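Local coordinates for Pex (Synechococcus elongatus PCC 7942, PDB 2E1N), which modifies the cyanobacterial circadian clock, apparently lengthening its period, and probably binds DNA through a PadR-like winged-helix domain, at residues 75-87 and 99-111. Numbering follows the deposited sequence.
Sequences LKFLEDEQIISGY and RMYQLAQANDDRS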
loop_
_atom_site.group_PDB
_atom_site.type_symbol
_atom_site.label_atom_id
_atom_site.label_comp_id
_atom_site.label_asym_id
_atom_site.label_seq_id
_atom_site.Cartn_x
_atom_site.Cartn_y
_atom_site.Cartn_z
ATOM N N LEU B 75 -9.575 -6.701 -17.597
ATOM C CA LEU B 75 -9.691 -7.257 -18.973
ATOM C C LEU B 75 -10.929 -6.767 -19.708
ATOM O O LEU B 75 -10.846 -6.433 -20.876
ATOM C CB LEU B 75 -9.665 -8.749 -19.011
ATOM C CG LEU B 75 -8.409 -9.447 -18.475
ATOM C CD1 LEU B 75 -8.709 -10.951 -18.234
ATOM C CD2 LEU B 75 -7.280 -9.191 -19.411
ATOM N N LYS B 76 -12.057 -6.712 -19.031
ATOM C CA LYS B 76 -13.270 -6.232 -19.646
ATOM C C LYS B 76 -13.128 -4.776 -20.084
ATOM O O LYS B 76 -13.577 -4.416 -21.170
ATOM C CB LYS B 76 -14.440 -6.381 -18.695
ATOM C CG LYS B 76 -15.763 -6.066 -19.343
ATOM C CD LYS B 76 -16.883 -5.986 -18.316
ATOM C CE LYS B 76 -18.231 -6.353 -18.951
ATOM N NZ LYS B 76 -19.363 -6.343 -17.979
ATOM N N PHE B 77 -12.533 -3.928 -19.247
ATOM C CA PHE B 77 -12.293 -2.524 -19.583
ATOM C C PHE B 77 -11.473 -2.419 -20.850
ATOM O O PHE B 77 -11.798 -1.679 -21.777
ATOM C CB PHE B 77 -11.571 -1.811 -18.442
ATOM C CG PHE B 77 -11.096 -0.435 -18.770
ATOM C CD1 PHE B 77 -12.005 0.611 -18.905
ATOM C CD2 PHE B 77 -9.749 -0.172 -19.020
ATOM C CE1 PHE B 77 -11.562 1.893 -19.241
ATOM C CE2 PHE B 77 -9.314 1.076 -19.355
ATOM C CZ PHE B 77 -10.233 2.136 -19.462
ATOM N N LEU B 78 -10.387 -3.167 -20.871
ATOM C CA LEU B 78 -9.415 -3.093 -21.973
ATOM C C LEU B 78 -10.013 -3.634 -23.246
ATOM O O LEU B 78 -9.664 -3.165 -24.327
ATOM C CB LEU B 78 -8.161 -3.882 -21.610
ATOM C CG LEU B 78 -7.277 -3.211 -20.541
ATOM C CD1 LEU B 78 -6.111 -4.166 -20.209
ATOM C CD2 LEU B 78 -6.809 -1.861 -21.057
ATOM N N GLU B 79 -10.919 -4.611 -23.141
ATOM C CA GLU B 79 -11.603 -5.100 -24.355
ATOM C C GLU B 79 -12.629 -4.085 -24.870
ATOM O O GLU B 79 -12.726 -3.781 -26.079
ATOM C CB GLU B 79 -12.338 -6.412 -24.071
ATOM C CG GLU B 79 -11.487 -7.585 -23.854
ATOM C CD GLU B 79 -12.338 -8.825 -23.599
ATOM O OE1 GLU B 79 -12.234 -9.768 -24.407
ATOM O OE2 GLU B 79 -13.136 -8.826 -22.629
ATOM N N ASP B 80 -13.405 -3.554 -23.929
ATOM C CA ASP B 80 -14.410 -2.527 -24.225
ATOM C C ASP B 80 -13.824 -1.247 -24.855
ATOM O O ASP B 80 -14.439 -0.609 -25.710
ATOM C CB ASP B 80 -15.202 -2.207 -22.960
ATOM C CG ASP B 80 -16.165 -3.346 -22.533
ATOM O OD1 ASP B 80 -16.357 -4.341 -23.263
ATOM O OD2 ASP B 80 -16.720 -3.257 -21.405
ATOM N N GLU B 81 -12.631 -0.880 -24.439
ATOM C CA GLU B 81 -11.909 0.241 -24.989
ATOM C C GLU B 81 -11.088 -0.119 -26.228
ATOM O O GLU B 81 -10.410 0.738 -26.760
ATOM C CB GLU B 81 -10.990 0.813 -23.902
ATOM C CG GLU B 81 -11.743 1.406 -22.701
ATOM C CD GLU B 81 -12.546 2.638 -23.031
ATOM O OE1 GLU B 81 -13.442 2.963 -22.248
ATOM O OE2 GLU B 81 -12.319 3.287 -24.073
ATOM N N GLN B 82 -11.153 -1.375 -26.673
ATOM C CA GLN B 82 -10.530 -1.872 -27.905
ATOM C C GLN B 82 -9.029 -1.853 -27.849
ATOM O O GLN B 82 -8.393 -1.768 -28.908
ATOM C CB GLN B 82 -11.024 -1.097 -29.165
ATOM C CG GLN B 82 -12.535 -1.171 -29.318
ATOM C CD GLN B 82 -13.054 -0.665 -30.642
ATOM O OE1 GLN B 82 -12.325 0.000 -31.458
ATOM N NE2 GLN B 82 -14.292 -0.985 -30.905
ATOM N N ILE B 83 -8.451 -1.945 -26.647
ATOM C CA ILE B 83 -6.998 -1.972 -26.521
ATOM C C ILE B 83 -6.451 -3.405 -26.644
ATOM O O ILE B 83 -5.313 -3.633 -27.193
ATOM C CB ILE B 83 -6.584 -1.368 -25.185
ATOM C CG1 ILE B 83 -7.104 0.043 -25.097
ATOM C CG2 ILE B 83 -5.015 -1.360 -25.031
ATOM C CD1 ILE B 83 -6.790 0.734 -23.778
ATOM N N ILE B 84 -7.227 -4.360 -26.121
ATOM C CA ILE B 84 -6.865 -5.766 -26.205
ATOM C C ILE B 84 -7.948 -6.534 -26.895
ATOM O O ILE B 84 -9.097 -6.084 -27.022
ATOM C CB ILE B 84 -6.548 -6.423 -24.825
ATOM C CG1 ILE B 84 -7.802 -6.618 -23.969
ATOM C CG2 ILE B 84 -5.485 -5.573 -24.091
ATOM C CD1 ILE B 84 -7.568 -7.344 -22.627
ATOM N N SER B 85 -7.553 -7.705 -27.371
ATOM C CA SER B 85 -8.463 -8.658 -27.933
ATOM C C SER B 85 -8.137 -10.050 -27.427
ATOM O O SER B 85 -7.050 -10.283 -26.883
ATOM C CB SER B 85 -8.426 -8.605 -29.454
ATOM O OG SER B 85 -7.130 -8.881 -29.941
ATOM N N GLY B 86 -9.108 -10.931 -27.526
ATOM C CA GLY B 86 -8.971 -12.272 -27.072
ATOM C C GLY B 86 -9.048 -13.246 -28.212
ATOM O O GLY B 86 -9.492 -12.924 -29.311
ATOM N N TYR B 87 -8.547 -14.440 -27.936
ATOM C CA TYR B 87 -8.657 -15.564 -28.847
ATOM C C TYR B 87 -8.602 -16.838 -28.053
ATOM O O TYR B 87 -8.105 -16.857 -26.955
ATOM C CB TYR B 87 -7.562 -15.564 -29.912
ATOM C CG TYR B 87 -6.131 -15.680 -29.469
ATOM C CD1 TYR B 87 -5.487 -16.925 -29.446
ATOM C CD2 TYR B 87 -5.378 -14.558 -29.163
ATOM C CE1 TYR B 87 -4.180 -17.019 -29.089
ATOM C CE2 TYR B 87 -4.038 -14.660 -28.789
ATOM C CZ TYR B 87 -3.450 -15.892 -28.770
ATOM O OH TYR B 87 -2.124 -16.004 -28.412
ATOM N N ARG B 99 -8.545 -18.952 -22.855
ATOM C CA ARG B 99 -8.727 -17.632 -23.444
ATOM C C ARG B 99 -7.394 -16.926 -23.300
ATOM O O ARG B 99 -6.950 -16.661 -22.151
ATOM C CB ARG B 99 -9.822 -16.865 -22.717
ATOM C CG ARG B 99 -10.259 -15.579 -23.384
ATOM C CD ARG B 99 -10.883 -15.880 -24.696
ATOM N NE ARG B 99 -11.485 -14.719 -25.346
ATOM C CZ ARG B 99 -11.889 -14.712 -26.608
ATOM N NH1 ARG B 99 -11.673 -15.753 -27.401
ATOM N NH2 ARG B 99 -12.431 -13.614 -27.113
ATOM N N MET B 100 -6.776 -16.637 -24.439
ATOM C CA MET B 100 -5.583 -15.814 -24.531
ATOM C C MET B 100 -5.944 -14.353 -24.846
ATOM O O MET B 100 -6.958 -14.076 -25.493
ATOM C CB MET B 100 -4.680 -16.314 -25.656
ATOM C CG MET B 100 -4.204 -17.746 -25.513
ATOM S SD MET B 100 -3.117 -18.030 -24.102
ATOM C CE MET B 100 -1.709 -16.991 -24.512
ATOM N N TYR B 101 -5.045 -13.445 -24.473
ATOM C CA TYR B 101 -5.229 -12.016 -24.680
ATOM C C TYR B 101 -3.984 -11.437 -25.356
ATOM O O TYR B 101 -2.831 -11.904 -25.122
ATOM C CB TYR B 101 -5.513 -11.293 -23.360
ATOM C CG TYR B 101 -6.758 -11.762 -22.713
ATOM C CD1 TYR B 101 -8.018 -11.283 -23.115
ATOM C CD2 TYR B 101 -6.704 -12.688 -21.729
ATOM C CE1 TYR B 101 -9.164 -11.744 -22.513
ATOM C CE2 TYR B 101 -7.851 -13.152 -21.125
ATOM C CZ TYR B 101 -9.072 -12.691 -21.542
ATOM O OH TYR B 101 -10.208 -13.160 -20.898
ATOM N N GLN B 102 -4.222 -10.479 -26.246
ATOM C CA GLN B 102 -3.136 -9.799 -26.947
ATOM C C GLN B 102 -3.491 -8.340 -27.197
ATOM O O GLN B 102 -4.655 -7.966 -27.155
ATOM C CB GLN B 102 -2.802 -10.532 -28.264
ATOM C CG GLN B 102 -3.869 -10.356 -29.328
ATOM C CD GLN B 102 -3.711 -11.290 -30.558
ATOM O OE1 GLN B 102 -2.611 -11.539 -31.036
ATOM N NE2 GLN B 102 -4.813 -11.738 -31.071
ATOM N N LEU B 103 -2.486 -7.507 -27.448
ATOM C CA LEU B 103 -2.782 -6.138 -27.828
ATOM C C LEU B 103 -3.375 -6.179 -29.214
ATOM O O LEU B 103 -2.836 -6.858 -30.098
ATOM C CB LEU B 103 -1.528 -5.266 -27.830
ATOM C CG LEU B 103 -0.804 -5.102 -26.526
ATOM C CD1 LEU B 103 0.439 -4.255 -26.769
ATOM C CD2 LEU B 103 -1.713 -4.491 -25.480
ATOM N N ALA B 104 -4.479 -5.459 -29.415
ATOM C CA ALA B 104 -5.060 -5.289 -30.749
ATOM C C ALA B 104 -4.229 -4.292 -31.608
ATOM O O ALA B 104 -3.521 -3.450 -31.056
ATOM C CB ALA B 104 -6.467 -4.783 -30.633
ATOM N N GLN B 105 -4.301 -4.440 -32.932
ATOM C CA GLN B 105 -3.655 -3.471 -33.856
ATOM C C GLN B 105 -4.489 -2.215 -33.827
ATOM O O GLN B 105 -5.705 -2.285 -34.081
ATOM C CB GLN B 105 -3.577 -4.006 -35.278
ATOM C CG GLN B 105 -2.586 -5.187 -35.470
ATOM C CD GLN B 105 -2.203 -5.436 -36.936
ATOM O OE1 GLN B 105 -1.656 -4.560 -37.595
ATOM N NE2 GLN B 105 -2.497 -6.610 -37.444
ATOM N N ALA B 106 -3.833 -1.081 -33.575
ATOM C CA ALA B 106 -4.474 0.234 -33.527
ATOM C C ALA B 106 -3.471 1.345 -33.835
ATOM O O ALA B 106 -2.284 1.210 -33.559
ATOM C CB ALA B 106 -5.027 0.488 -32.156
ATOM N N ASN B 107 -3.959 2.462 -34.354
ATOM C CA ASN B 107 -3.078 3.633 -34.565
ATOM C C ASN B 107 -2.570 4.209 -33.238
ATOM O O ASN B 107 -1.360 4.366 -33.009
ATOM C CB ASN B 107 -3.806 4.671 -35.457
ATOM C CG ASN B 107 -3.796 4.263 -36.972
ATOM O OD1 ASN B 107 -4.515 4.811 -37.837
ATOM N ND2 ASN B 107 -2.951 3.339 -37.276
ATOM N N ASP B 108 -3.497 4.512 -32.357
ATOM C CA ASP B 108 -3.181 5.112 -31.048
ATOM C C ASP B 108 -2.780 3.995 -30.081
ATOM O O ASP B 108 -3.615 3.217 -29.593
ATOM C CB ASP B 108 -4.370 5.976 -30.558
ATOM C CG ASP B 108 -4.061 6.778 -29.284
ATOM O OD1 ASP B 108 -2.898 6.815 -28.852
ATOM O OD2 ASP B 108 -5.016 7.382 -28.719
ATOM N N ASP B 109 -1.481 3.894 -29.845
ATOM C CA ASP B 109 -0.919 2.896 -28.927
ATOM C C ASP B 109 -1.195 3.358 -27.480
ATOM O O ASP B 109 -0.371 4.026 -26.854
ATOM C CB ASP B 109 0.589 2.781 -29.170
ATOM C CG ASP B 109 1.237 1.622 -28.421
ATOM O OD1 ASP B 109 0.517 0.840 -27.757
ATOM O OD2 ASP B 109 2.484 1.498 -28.530
ATOM N N ARG B 110 -2.381 3.035 -26.979
ATOM C CA ARG B 110 -2.743 3.421 -25.599
ATOM C C ARG B 110 -1.897 2.667 -24.566
ATOM O O ARG B 110 -1.654 3.160 -23.423
ATOM C CB ARG B 110 -4.227 3.131 -25.359
ATOM C CG ARG B 110 -5.170 4.170 -25.891
ATOM C CD ARG B 110 -5.094 5.490 -25.137
ATOM N NE ARG B 110 -4.738 5.347 -23.725
ATOM C CZ ARG B 110 -5.239 6.078 -22.730
ATOM N NH1 ARG B 110 -6.141 7.029 -22.948
ATOM N NH2 ARG B 110 -4.835 5.848 -21.494
ATOM N N SER B 111 -1.455 1.466 -24.940
ATOM C CA SER B 111 -0.731 0.611 -24.025
ATOM C C SER B 111 0.609 1.169 -23.545
ATOM O O SER B 111 0.973 0.938 -22.410
ATOM C CB SER B 111 -0.545 -0.803 -24.617
ATOM O OG SER B 111 0.513 -0.836 -25.548
HETATM O O HOH W 1 -12.655 -12.475 -23.565
HETATM O O HOH W 2 -12.441 -11.303 -20.996
HETATM O O HOH W 3 -3.748 -1.769 -28.678
#
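Tyr-87 and Met-100 pair midway along an antiparallel hairpin, strands 84-89 and 98-103, which forms the wing of the winged-helix fold expected of a PadR-like protein; helix 68-80 leads into it through a Schellman motif at Gln-82. Backbone bonds come first. Ser-85 with Gln-102 and Tyr-87 with Met-100 are hydrogen-bonded pairs, each joined by two N-H...O bonds, Ser-85 N to Gln-102 O measuring 2.9 Å. Beyond the Ile-84/Leu-103 pair, at the hairpin's open end, Ala-104 N reaches Ile-83 O from above the carbonyl plane, and a water that donates to both Ile-83 O and Ala-104 O bridges the same two residues.

Apolar packing fills the face toward the helix. Tyr-101 turns its ring so that Leu-75 CD2 sits over the centre of one face, 4.1 Å from the centroid, in a CH-pi contact, while Ile-84 CD1 comes in obliquely at CD1 of the ring. Ile-84 also packs on Leu-40 and Leu-43 of helix 32-43, tying the wing to the helical core. On the opposite face of the sheet, bearing Ser-85, Tyr-87, Met-100 and Gln-102, Met-100 CB sits over the Tyr-87 ring in a CH-pi contact, 3.5 Å from its centroid; with CG of Tyr-87 between its own N and carbonyl carbon (chi1 62°), the ring is brought across the neighbouring strand. Its hydroxyl is hydrogen-bonded to Asp-47.

Polar contacts come last. The Arg-99 guanidinium lays one face over the Gly-86 to Tyr-87 peptide, the bend at chi2 (65°) carrying it across to the partner strand, and also makes a cation-pi contact with Trp-88. Two waters link the Glu-79 carboxylate to strand 98-103: one donates to OE2 and bonds Tyr-101 OH, the other donates to Glu-79 OE1 at 2.9 Å and accepts from Arg-99 NE at 3.1 Å.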